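Side-chain contact in O-methyltransferase (PDB 3MCZ), which probably transfers methyl groups from S-adenosylmethionine to hydroxyl groups of substrates and belongs to a dimer-forming family of O-methyltransferases: residues 336-340 with 341-345. Numbering follows the deposited sequence.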
ATOM      1  N   ARG A 336      29.604  -8.641 -11.457  1.00 23.57           N
ATOM      2  CA  ARG A 336      29.761  -7.944 -10.218  1.00 25.28           C
ATOM      3  C   ARG A 336      28.355  -7.801  -9.614  1.00 24.37           C
ATOM      4  O   ARG A 336      27.436  -7.356 -10.291  1.00 23.97           O
ATOM      5  CB  ARG A 336      30.365  -6.577 -10.525  1.00 25.89           C
ATOM      6  CG  ARG A 336      30.388  -5.612  -9.393  1.00 31.62           C
ATOM      7  CD  ARG A 336      31.335  -6.055  -8.333  1.00 37.18           C
ATOM      8  NE  ARG A 336      31.537  -5.007  -7.344  1.00 41.91           N
ATOM      9  CZ  ARG A 336      32.351  -3.974  -7.495  1.00 43.15           C
ATOM     10  NH1 ARG A 336      33.070  -3.816  -8.614  1.00 43.91           N
ATOM     11  NH2 ARG A 336      32.432  -3.089  -6.513  1.00 45.71           N
ATOM     12  N   SER A 337      28.207  -8.175  -8.344  1.00 23.68           N
ATOM     13  CA  SER A 337      26.970  -7.961  -7.592  1.00 23.74           C
ATOM     14  C   SER A 337      26.987  -6.568  -7.026  1.00 22.93           C
ATOM     15  O   SER A 337      27.963  -6.190  -6.373  1.00 22.35           O
ATOM     16  CB  SER A 337      26.861  -8.912  -6.399  1.00 24.01           C
ATOM     17  OG  SER A 337      26.545 -10.207  -6.856  1.00 28.84           O
ATOM     18  N   ILE A 338      25.909  -5.820  -7.245  1.00 22.20           N
ATOM     19  CA  ILE A 338      25.703  -4.565  -6.548  1.00 21.74           C
ATOM     20  C   ILE A 338      24.349  -4.601  -5.842  1.00 20.99           C
ATOM     21  O   ILE A 338      23.325  -4.207  -6.409  1.00 21.35           O
ATOM     22  CB  ILE A 338      25.794  -3.356  -7.503  1.00 21.78           C
ATOM     23  CG1 ILE A 338      26.936  -3.546  -8.510  1.00 22.55           C
ATOM     24  CG2 ILE A 338      25.910  -2.052  -6.665  1.00 21.86           C
ATOM     25  CD1 ILE A 338      27.011  -2.485  -9.571  1.00 21.78           C
ATOM     26  N   GLY A 339      24.353  -5.047  -4.591  1.00 20.62           N
ATOM     27  CA  GLY A 339      23.130  -5.265  -3.837  1.00 20.37           C
ATOM     28  C   GLY A 339      22.192  -6.210  -4.612  1.00 19.78           C
ATOM     29  O   GLY A 339      22.566  -7.318  -4.950  1.00 20.11           O
ATOM     30  N   ARG A 340      21.000  -5.737  -4.932  1.00 19.41           N
ATOM     31  CA  ARG A 340      20.012  -6.508  -5.687  1.00 19.69           C
ATOM     32  C   ARG A 340      20.230  -6.523  -7.216  1.00 17.99           C
ATOM     33  O   ARG A 340      19.403  -7.082  -7.967  1.00 16.25           O
ATOM     34  CB  ARG A 340      18.610  -5.950  -5.388  1.00 21.41           C
ATOM     35  CG  ARG A 340      18.322  -4.564  -5.971  1.00 27.60           C
ATOM     36  CD  ARG A 340      16.849  -4.125  -5.730  1.00 34.14           C
ATOM     37  NE  ARG A 340      16.599  -3.575  -4.395  1.00 38.46           N
ATOM     38  CZ  ARG A 340      15.389  -3.474  -3.830  1.00 42.37           C
ATOM     39  NH1 ARG A 340      15.261  -2.964  -2.612  1.00 43.19           N
ATOM     40  NH2 ARG A 340      14.302  -3.904  -4.468  1.00 44.84           N
ATOM     41  N   TYR A 341      21.286  -5.848  -7.664  1.00 16.22           N
ATOM     42  CA  TYR A 341      21.641  -5.744  -9.069  1.00 16.06           C
ATOM     43  C   TYR A 341      22.856  -6.601  -9.416  1.00 14.23           C
ATOM     44  O   TYR A 341      23.716  -6.895  -8.569  1.00 14.82           O
ATOM     45  CB  TYR A 341      21.860  -4.260  -9.442  1.00 16.67           C
ATOM     46  CG  TYR A 341      20.602  -3.495  -9.710  1.00 19.93           C
ATOM     47  CD1 TYR A 341      19.827  -2.962  -8.678  1.00 28.56           C
ATOM     48  CD2 TYR A 341      20.169  -3.308 -11.002  1.00 26.77           C
ATOM     49  CE1 TYR A 341      18.630  -2.251  -8.963  1.00 31.13           C
ATOM     50  CE2 TYR A 341      19.009  -2.626 -11.290  1.00 29.76           C
ATOM     51  CZ  TYR A 341      18.236  -2.114 -10.278  1.00 30.43           C
ATOM     52  OH  TYR A 341      17.082  -1.432 -10.652  1.00 37.97           O
ATOM     53  N   THR A 342      22.911  -7.020 -10.679  1.00 13.81           N
ATOM     54  CA  THR A 342      24.086  -7.620 -11.264  1.00 13.54           C
ATOM     55  C   THR A 342      24.596  -6.692 -12.372  1.00 12.68           C
ATOM     56  O   THR A 342      23.835  -6.264 -13.250  1.00 13.30           O
ATOM     57  CB  THR A 342      23.772  -9.028 -11.852  1.00 13.78           C
ATOM     58  OG1 THR A 342      23.306  -9.894 -10.794  1.00 14.78           O
ATOM     59  CG2 THR A 342      25.011  -9.688 -12.546  1.00 15.67           C
ATOM     60  N   LEU A 343      25.892  -6.449 -12.344  1.00 12.78           N
ATOM     61  CA  LEU A 343      26.611  -5.800 -13.421  1.00 12.93           C
ATOM     62  C   LEU A 343      27.319  -6.878 -14.239  1.00 13.36           C
ATOM     63  O   LEU A 343      28.135  -7.663 -13.710  1.00 14.29           O
ATOM     64  CB  LEU A 343      27.599  -4.769 -12.871  1.00 13.26           C
ATOM     65  CG  LEU A 343      28.405  -4.008 -13.936  1.00 14.05           C
ATOM     66  CD1 LEU A 343      27.507  -3.090 -14.821  1.00 16.31           C
ATOM     67  CD2 LEU A 343      29.496  -3.179 -13.236  1.00 18.19           C
ATOM     68  N   LEU A 344      26.920  -6.995 -15.492  1.00 13.70           N
ATOM     69  CA  LEU A 344      27.552  -7.910 -16.430  1.00 13.73           C
ATOM     70  C   LEU A 344      28.520  -7.106 -17.263  1.00 14.18           C
ATOM     71  O   LEU A 344      28.201  -5.979 -17.686  1.00 14.02           O
ATOM     72  CB  LEU A 344      26.523  -8.597 -17.332  1.00 14.14           C
ATOM     73  CG  LEU A 344      25.498  -9.497 -16.635  1.00 15.43           C
ATOM     74  CD1 LEU A 344      24.383  -9.896 -17.706  1.00 15.14           C
ATOM     75  CD2 LEU A 344      26.167 -10.722 -16.039  1.00 15.17           C
ATOM     76  N   ILE A 345      29.711  -7.668 -17.467  1.00 13.42           N
ATOM     77  CA  ILE A 345      30.764  -7.001 -18.201  1.00 14.10           C
ATOM     78  C   ILE A 345      31.158  -7.947 -19.337  1.00 14.77           C
ATOM     79  O   ILE A 345      31.797  -8.983 -19.123  1.00 15.10           O
ATOM     80  CB  ILE A 345      31.965  -6.650 -17.263  1.00 14.50           C
ATOM     81  CG1 ILE A 345      31.521  -5.803 -16.047  1.00 17.54           C
ATOM     82  CG2 ILE A 345      33.114  -5.904 -18.011  1.00 14.82           C
ATOM     83  CD1 ILE A 345      31.507  -6.588 -14.693  1.00 21.59           C
TER
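Arg340, second corner residue of the type II' turn from Ile338 to Tyr341, lays its aliphatic chain obliquely beside the Tyr341 ring, where the turn closes the hairpin of strands 332-338 and 341-347. Arg340 CG does the touching, 3.5 Å from Tyr341 CD1, with Arg340 CD farther out near Tyr341 CE1. The CG of Arg340 stands between the backbone N and the carbonyl carbon (chi1 70°), a torsion that keeps the chain beside the ring. Farther out the guanidinium plane is turned 42° from the ring plane; NH1 is bonded to the carbonyl oxygen of Ile12. The ring in turn reaches Asp256 through its hydroxyl and leans on Met288 and on Met167 of helix 150-172.

Ile338, Tyr341, Leu343 and Arg336 share one face of the sheet. Ile338 reaches CD1 diagonally across to the second strand, 4.1 Å from Leu343 CB, the two side chains crossing at a slant, and packs against Met167 and Val170 of the same helix. Of the Arg336 side chain it is CB that meets Leu343, 4.1 Å from Leu343 CB; with CG anti to the backbone N (chi1 170°) and a bend at chi2, its charged end leads away from the hairpin. Thr342 lies on the other face, its OG1 bonded to Thr289 OG1.

Four backbone bonds knit the strands: Arg336 with Leu343 and Ile338 with Tyr341, each pair bonded both ways. Gly339 takes the positive phi at the first corner.

In this Rossmann-like domain strand 341-347 is the one antiparallel member, between 281-288 and edge strand 332-338, the 3-2-1-4-5-7-6 order of class I methyltransferases. Apolar contacts tie one face to helix 150-172, whereas at the turn anchored polar ends probably limit how far Arg340 and Tyr341 can swing.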